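Local structure of GrgF (Penicillium sp. sh18, 6LZH) at residues D46-L49 with P50-K54; W218-L221 with N222-Y226; G275-E278 with S279-R283. The protein acts as a polyketide transferase of the alpha/beta hydrolase fold in the biosynthesis of gregatin A, a fungal polyketide with an alkylated furanone core. All blocks are in the same frame, centred on the assembly; numbering follows the deposited sequence.

Interaction 1 (D46-L49 with P50-K54); sequences DAIL and PDIAK
From I48, L49 and P50 the backbone winds directly into helix 49-58, whose first full turn is closed by a bond from A53 N to L49 O (2.7 Å, N-H...O angle 171°). I48 occupies the N-cap position, and its positive phi of 74° belongs to a gamma turn centred on it, which L49 N closes by donating to A47 O at 2.7 Å. I48 O faces the first N-H groups of the helix, but the bond it receives there is weak: D51 N lies 3.4 Å from I48 O.

P50 packs its ring back against this approach, with CG 3.3 Å from D46 O and CD against the carbonyl carbon of A47. Lacking an N-H, the proline is well suited to the first turn, where a backbone nitrogen has no carbonyl of an earlier turn to bind. I52 reaches back toward the cap. Its CG1 branch stands beside the backbone N (chi1 -65°) and runs on extended, so that CG1 and CD1 pass over I48 O and CD1 ends 4.2 Å from I48 CG2. The side chain of L49 turns from the helix start into the interior, onto P39, L65, W112 and L114, about 8 Å from the side chain of the active-site residue C115. A53 meets F26 and C63 and P50 meets L65 and W24, which sets this helix face on the central sheet; D46, in the preceding loop, also touches W24.

Helix 49-58 is the connection of a beta-alpha-beta crossover between the parallel strands 32-38 and 62-66. With isoleucine at the N-cap, no side chain of that residue can accept a hydrogen bond; the helix start relies on main-chain carbonyls, a proline and carbon packing against the sheet.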
loop_
_atom_site.group_PDB
_atom_site.type_symbol
_atom_site.label_atom_id
_atom_site.label_comp_id
_atom_site.label_asym_id
_atom_site.label_seq_id
_atom_site.Cartn_x
_atom_site.Cartn_y
_atom_site.Cartn_z
ATOM N N ASP A 46 -2.746 25.123 5.123
ATOM C CA ASP A 46 -2.850 26.574 5.293
ATOM C C ASP A 46 -3.952 27.213 4.449
ATOM O O ASP A 46 -4.503 28.246 4.847
ATOM C CB ASP A 46 -1.491 27.211 4.971
ATOM C CG ASP A 46 -0.473 26.975 6.067
ATOM O OD1 ASP A 46 -0.136 25.801 6.316
ATOM O OD2 ASP A 46 -0.022 27.960 6.697
ATOM N N ALA A 47 -4.279 26.656 3.288
ATOM C CA ALA A 47 -5.191 27.318 2.360
ATOM C C ALA A 47 -6.577 26.691 2.401
ATOM O O ALA A 47 -6.705 25.463 2.392
ATOM C CB ALA A 47 -4.666 27.249 0.921
ATOM N N ILE A 48 -7.605 27.557 2.423
ATOM C CA ILE A 48 -9.027 27.223 2.268
ATOM C C ILE A 48 -9.599 26.546 3.509
ATOM O O ILE A 48 -10.615 26.989 4.063
ATOM C CB ILE A 48 -9.274 26.341 1.026
ATOM C CG1 ILE A 48 -8.678 26.984 -0.239
ATOM C CG2 ILE A 48 -10.775 26.126 0.846
ATOM C CD1 ILE A 48 -8.959 26.194 -1.527
ATOM N N LEU A 49 -8.982 25.442 3.928
ATOM C CA LEU A 49 -9.518 24.694 5.062
ATOM C C LEU A 49 -9.620 25.506 6.355
ATOM O O LEU A 49 -10.571 25.262 7.122
ATOM C CB LEU A 49 -8.679 23.436 5.293
ATOM C CG LEU A 49 -9.114 22.190 4.509
ATOM C CD1 LEU A 49 -8.978 22.437 3.005
ATOM C CD2 LEU A 49 -8.300 20.980 4.907
ATOM N N PRO A 50 -8.686 26.401 6.700
ATOM C CA PRO A 50 -8.818 27.078 8.006
ATOM C C PRO A 50 -10.139 27.810 8.183
ATOM O O PRO A 50 -10.729 27.760 9.273
ATOM C CB PRO A 50 -7.628 28.049 8.011
ATOM C CG PRO A 50 -6.609 27.363 7.173
ATOM C CD PRO A 50 -7.405 26.748 6.049
ATOM N N ASP A 51 -10.618 28.493 7.134
ATOM C CA ASP A 51 -11.890 29.202 7.256
ATOM C C ASP A 51 -13.048 28.222 7.371
ATOM O O ASP A 51 -14.028 28.490 8.078
ATOM C CB ASP A 51 -12.089 30.155 6.075
ATOM C CG ASP A 51 -13.099 31.261 6.388
ATOM O OD1 ASP A 51 -12.887 32.008 7.367
ATOM O OD2 ASP A 51 -14.119 31.354 5.677
ATOM N N ILE A 52 -12.937 27.062 6.722
ATOM C CA ILE A 52 -13.965 26.044 6.906
ATOM C C ILE A 52 -13.916 25.488 8.329
ATOM O O ILE A 52 -14.960 25.259 8.963
ATOM C CB ILE A 52 -13.807 24.940 5.847
ATOM C CG1 ILE A 52 -14.057 25.517 4.442
ATOM C CG2 ILE A 52 -14.758 23.812 6.143
ATOM C CD1 ILE A 52 -13.819 24.519 3.257
ATOM N N ALA A 53 -12.710 25.232 8.848
ATOM C CA ALA A 53 -12.585 24.824 10.245
ATOM C C ALA A 53 -13.223 25.856 11.169
ATOM O O ALA A 53 -13.976 25.505 12.091
ATOM C CB ALA A 53 -11.113 24.621 10.606
ATOM N N LYS A 54 -12.941 27.141 10.922
ATOM C CA LYS A 54 -13.522 28.203 11.738
ATOM C C LYS A 54 -15.046 28.153 11.716
ATOM O O LYS A 54 -15.697 28.316 12.758
ATOM C CB LYS A 54 -13.018 29.563 11.241
ATOM C CG LYS A 54 -13.498 30.733 12.087
ATOM C CD LYS A 54 -12.759 30.776 13.415
ATOM C CE LYS A 54 -13.064 32.036 14.218
ATOM N NZ LYS A 54 -13.758 31.720 15.513
#

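Interaction 2 (W218-L221 with N222-Y226); sequences WNIL and NVVQY. With NA (sodium ion), chain D.
I220 and V224 form the tight side of this turn: I220 CG1 and V224 CG1 are 3.5 Å apart, closer than carbons usually approach. The two side chains cross at about a right angle, and so do I220 and V223, where I220 CD1 reaches V223 CG2 at 3.9 Å. The I220 chain, CG1 beside the carbonyl carbon and bent at chi2 (57°), brings CG1 and CD1 against V224 and CD1 also against V223. Two bonds grip I220 O: V224 N approaches nearly head-on to the carbonyl at 3.2 Å but its bond is bent at the hydrogen, whereas V223 N, at 3.1 Å, makes the straighter bond from above the carbonyl plane. N222 N donates to N219 O in a similar out-of-plane way, and together these bonds coil the chain tightly.

The asparagine side is looser and polar, and it faces the second subunit. The side chains of N219 and N222 cross with their amide planes 36° apart and bring two donors, N219 ND2 and N222 ND2, to 3.3 Å, a contact that bonds neither to the other. Their partners lie across the dimer: N222 OD1 accepts from N219 ND2 and N222 ND2 of the second subunit. N219 OD1 instead turns to its own chain, taking a weak bond from L221 N in the manner of an Asx turn. At the start of the segment, W218 O binds a sodium ion at 2.2 Å, alongside S215 O and three waters.

In the loop that joins helix 209-216 to strand 232-237, the turn is wedged among helices. I220 and V223 face helix 116-127, where N119 OD1 accepts a hydrogen bond from W218 NE1; L221 and V224 lean on C251 and H254 of helix 245-254, and the W218 ring meets A84 and R85 of helix 84-99.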
loop_
_atom_site.group_PDB
_atom_site.type_symbol
_atom_site.label_atom_id
_atom_site.label_comp_id
_atom_site.label_asym_id
_atom_site.label_seq_id
_atom_site.Cartn_x
_atom_site.Cartn_y
_atom_site.Cartn_z
ATOM N N TRP A 218 -2.340 1.713 -5.012
ATOM C CA TRP A 218 -3.399 2.259 -4.173
ATOM C C TRP A 218 -4.624 2.472 -5.050
ATOM O O TRP A 218 -4.583 3.254 -6.004
ATOM C CB TRP A 218 -2.947 3.566 -3.522
ATOM C CG TRP A 218 -3.956 4.139 -2.591
ATOM C CD1 TRP A 218 -4.819 5.164 -2.853
ATOM C CD2 TRP A 218 -4.221 3.718 -1.247
ATOM N NE1 TRP A 218 -5.613 5.409 -1.747
ATOM C CE2 TRP A 218 -5.258 4.541 -0.747
ATOM C CE3 TRP A 218 -3.674 2.737 -0.410
ATOM C CZ2 TRP A 218 -5.759 4.410 0.549
ATOM C CZ3 TRP A 218 -4.182 2.600 0.882
ATOM C CH2 TRP A 218 -5.208 3.442 1.351
ATOM N N ASN A 219 -5.704 1.765 -4.741
ATOM C CA ASN A 219 -6.951 1.873 -5.496
ATOM C C ASN A 219 -8.071 1.993 -4.476
ATOM O O ASN A 219 -8.495 0.987 -3.903
ATOM C CB ASN A 219 -7.160 0.676 -6.417
ATOM C CG ASN A 219 -8.445 0.783 -7.213
ATOM O OD1 ASN A 219 -9.182 1.776 -7.100
ATOM N ND2 ASN A 219 -8.724 -0.235 -8.026
ATOM N N ILE A 220 -8.523 3.232 -4.250
ATOM C CA ILE A 220 -9.558 3.511 -3.261
ATOM C C ILE A 220 -10.823 2.707 -3.551
ATOM O O ILE A 220 -11.547 2.320 -2.629
ATOM C CB ILE A 220 -9.822 5.038 -3.216
ATOM C CG1 ILE A 220 -10.723 5.405 -2.049
ATOM C CG2 ILE A 220 -10.374 5.562 -4.531
ATOM C CD1 ILE A 220 -10.153 4.951 -0.714
ATOM N N LEU A 221 -11.105 2.434 -4.825
ATOM C CA LEU A 221 -12.283 1.642 -5.168
ATOM C C LEU A 221 -12.250 0.257 -4.536
ATOM O O LEU A 221 -13.305 -0.365 -4.379
ATOM C CB LEU A 221 -12.418 1.503 -6.688
ATOM C CG LEU A 221 -12.656 2.765 -7.519
ATOM C CD1 LEU A 221 -12.946 2.409 -8.968
ATOM C CD2 LEU A 221 -13.783 3.590 -6.954
ATOM N N ASN A 222 -11.077 -0.233 -4.151
ATOM C CA ASN A 222 -10.971 -1.572 -3.579
ATOM C C ASN A 222 -11.296 -1.637 -2.091
ATOM O O ASN A 222 -11.408 -2.748 -1.555
ATOM C CB ASN A 222 -9.566 -2.117 -3.791
ATOM C CG ASN A 222 -9.351 -2.665 -5.197
ATOM O OD1 ASN A 222 -8.345 -3.316 -5.463
ATOM N ND2 ASN A 222 -10.297 -2.409 -6.094
ATOM N N VAL A 223 -11.419 -0.498 -1.395
ATOM C CA VAL A 223 -11.659 -0.577 0.043
ATOM C C VAL A 223 -12.877 0.232 0.483
ATOM O O VAL A 223 -13.317 0.097 1.629
ATOM C CB VAL A 223 -10.406 -0.155 0.845
ATOM C CG1 VAL A 223 -9.153 -0.892 0.327
ATOM C CG2 VAL A 223 -10.201 1.358 0.821
ATOM N N VAL A 224 -13.445 1.066 -0.399
ATOM C CA VAL A 224 -14.551 1.916 0.061
ATOM C C VAL A 224 -15.803 1.106 0.401
ATOM O O VAL A 224 -16.657 1.578 1.169
ATOM C CB VAL A 224 -14.888 3.019 -0.957
ATOM C CG1 VAL A 224 -13.767 4.041 -1.008
ATOM C CG2 VAL A 224 -15.207 2.429 -2.352
ATOM N N GLN A 225 -15.923 -0.124 -0.113
ATOM C CA GLN A 225 -17.055 -0.959 0.277
ATOM C C GLN A 225 -17.019 -1.322 1.755
ATOM O O GLN A 225 -18.057 -1.701 2.311
ATOM C CB GLN A 225 -17.111 -2.231 -0.579
ATOM C CG GLN A 225 -16.016 -3.224 -0.291
ATOM C CD GLN A 225 -14.825 -3.062 -1.226
ATOM O OE1 GLN A 225 -14.510 -1.943 -1.671
ATOM N NE2 GLN A 225 -14.168 -4.182 -1.553
ATOM N N TYR A 226 -15.865 -1.182 2.410
ATOM C CA TYR A 226 -15.735 -1.491 3.832
ATOM C C TYR A 226 -16.077 -0.324 4.745
ATOM O O TYR A 226 -16.046 -0.480 5.972
ATOM C CB TYR A 226 -14.316 -1.960 4.148
ATOM C CG TYR A 226 -13.847 -3.150 3.326
ATOM C CD1 TYR A 226 -14.613 -4.303 3.229
ATOM C CD2 TYR A 226 -12.639 -3.113 2.662
ATOM C CE1 TYR A 226 -14.184 -5.393 2.502
ATOM C CE2 TYR A 226 -12.197 -4.198 1.921
ATOM C CZ TYR A 226 -12.974 -5.335 1.845
ATOM O OH TYR A 226 -12.531 -6.417 1.103
HETATM NA NA NA D . -4.022 4.526 -7.670
HETATM O O HOH W 1 -4.114 2.416 -8.835
HETATM O O HOH W 2 -6.258 4.755 -8.967
HETATM O O HOH W 3 -4.496 6.704 -6.592
#

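Interaction 3 (G275-E278 with S279-R283); sequences GDVE and SILNR
D276 swings its carboxylate over the first turn of helix 277-292, where a chi1 of -172° sets it beside the D276 carbonyl. From there S279 N donates to D276 OD1 at 3.1 Å, meeting the oxygen from well above the carboxylate plane, while D276 OD2 lies against S279 CB at 3.2 Å. The main-chain oxygen of D276 is engaged too: I280 N bonds to it in the carbonyl plane, and I280 CG1 lies 3.3 Å from the same atom.

Across one helical turn, V277 and L281 lie side by side and point the same way, touching through V277 CG1 and L281 CD1 at 3.9 Å. L281 continues inward onto W55 and F56 of helix 49-58. E278 and N282 approach differently, slanting across each other with carboxylate and amide planes 80° apart. The glutamate chain bends at chi2 (80°), and N282 ND2 makes a weak bond to E278 OE2 at 3.3 Å. The other oxygen, E278 OE1, accepts from W55 NE1, so the carboxylate spans two helices.

Beneath these side chains the backbone bonds from L281 N to V277 O and from N282 N to E278 O continue the helix. D276 is at once the centre of an inverse gamma turn and the N-cap, and its side chain accepts from the third helical residue, as in an aspartate N-cap, at the start of the C-terminal helix of this alpha/beta hydrolase fold.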
loop_
_atom_site.group_PDB
_atom_site.type_symbol
_atom_site.label_atom_id
_atom_site.label_comp_id
_atom_site.label_asym_id
_atom_site.label_seq_id
_atom_site.Cartn_x
_atom_site.Cartn_y
_atom_site.Cartn_z
ATOM N N GLY A 275 -19.203 30.157 -4.464
ATOM C CA GLY A 275 -20.641 29.984 -4.435
ATOM C C GLY A 275 -21.204 30.088 -3.033
ATOM O O GLY A 275 -20.619 30.704 -2.142
ATOM N N ASP A 276 -22.364 29.467 -2.838
ATOM C CA ASP A 276 -23.102 29.540 -1.573
ATOM C C ASP A 276 -22.485 28.550 -0.579
ATOM O O ASP A 276 -23.020 27.478 -0.283
ATOM C CB ASP A 276 -24.581 29.268 -1.825
ATOM C CG ASP A 276 -25.444 29.503 -0.601
ATOM O OD1 ASP A 276 -24.901 29.809 0.481
ATOM O OD2 ASP A 276 -26.676 29.347 -0.716
ATOM N N VAL A 277 -21.318 28.932 -0.058
ATOM C CA VAL A 277 -20.590 28.010 0.805
ATOM C C VAL A 277 -21.325 27.818 2.129
ATOM O O VAL A 277 -21.244 26.747 2.740
ATOM C CB VAL A 277 -19.141 28.497 1.005
ATOM C CG1 VAL A 277 -18.450 27.672 2.072
ATOM C CG2 VAL A 277 -18.350 28.388 -0.327
ATOM N N GLU A 278 -22.062 28.832 2.590
ATOM C CA GLU A 278 -22.875 28.662 3.794
ATOM C C GLU A 278 -23.844 27.498 3.628
ATOM O O GLU A 278 -24.017 26.669 4.531
ATOM C CB GLU A 278 -23.646 29.958 4.103
ATOM C CG GLU A 278 -24.636 29.834 5.255
ATOM C CD GLU A 278 -23.955 29.933 6.620
ATOM O OE1 GLU A 278 -22.784 30.366 6.680
ATOM O OE2 GLU A 278 -24.598 29.602 7.637
ATOM N N SER A 279 -24.493 27.418 2.470
ATOM C CA SER A 279 -25.438 26.334 2.262
ATOM C C SER A 279 -24.726 24.999 2.078
ATOM O O SER A 279 -25.239 23.961 2.525
ATOM C CB SER A 279 -26.335 26.657 1.066
ATOM O OG SER A 279 -27.120 25.533 0.735
ATOM N N ILE A 280 -23.540 25.014 1.457
ATOM C CA ILE A 280 -22.743 23.796 1.320
ATOM C C ILE A 280 -22.399 23.241 2.698
ATOM O O ILE A 280 -22.570 22.044 2.976
ATOM C CB ILE A 280 -21.469 24.084 0.495
ATOM C CG1 ILE A 280 -21.833 24.511 -0.937
ATOM C CG2 ILE A 280 -20.526 22.879 0.514
ATOM C CD1 ILE A 280 -20.600 24.907 -1.812
ATOM N N LEU A 281 -21.928 24.114 3.594
ATOM C CA LEU A 281 -21.495 23.643 4.908
ATOM C C LEU A 281 -22.685 23.308 5.814
ATOM O O LEU A 281 -22.585 22.394 6.645
ATOM C CB LEU A 281 -20.567 24.686 5.543
ATOM C CG LEU A 281 -19.243 24.921 4.794
ATOM C CD1 LEU A 281 -18.368 25.934 5.520
ATOM C CD2 LEU A 281 -18.475 23.610 4.603
ATOM N N ASN A 282 -23.806 24.031 5.688
ATOM C CA ASN A 282 -25.001 23.678 6.465
ATOM C C ASN A 282 -25.469 22.270 6.146
ATOM O O ASN A 282 -25.911 21.532 7.039
ATOM C CB ASN A 282 -26.129 24.661 6.193
ATOM C CG ASN A 282 -26.089 25.828 7.132
ATOM O OD1 ASN A 282 -25.707 25.669 8.290
ATOM N ND2 ASN A 282 -26.458 27.014 6.644
ATOM N N ARG A 283 -25.385 21.890 4.872
ATOM C CA ARG A 283 -25.751 20.538 4.453
ATOM C C ARG A 283 -24.855 19.498 5.120
ATOM O O ARG A 283 -25.344 18.503 5.671
ATOM C CB ARG A 283 -25.681 20.449 2.927
ATOM C CG ARG A 283 -25.734 19.030 2.343
ATOM C CD ARG A 283 -27.113 18.371 2.518
ATOM N NE ARG A 283 -27.148 17.080 1.839
ATOM C CZ ARG A 283 -27.309 16.951 0.527
ATOM N NH1 ARG A 283 -27.471 18.030 -0.223
ATOM N NH2 ARG A 283 -27.313 15.745 -0.032
#

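How the interactions relate
Interactions 1 and 3 are both helix starts and adjoin each other: I52 CG2 packs on L281 CD2 at 4.0 Å, joining helices 49-58 and 277-292. Their chemistry follows their setting. Interaction 1, partly buried against the central sheet, begins its helix with an apolar N-cap residue and a proline; interaction 3, on the surface, uses a carboxylate cap and a glutamate-asparagine pair. Interaction 2 is also partly buried but stands apart, its nearest atoms about 17 Å from interaction 1 and about 18 Å from interaction 3. Alone of the three, it touches the second subunit, combining a valine-isoleucine core with asparagines that bond across the dimer.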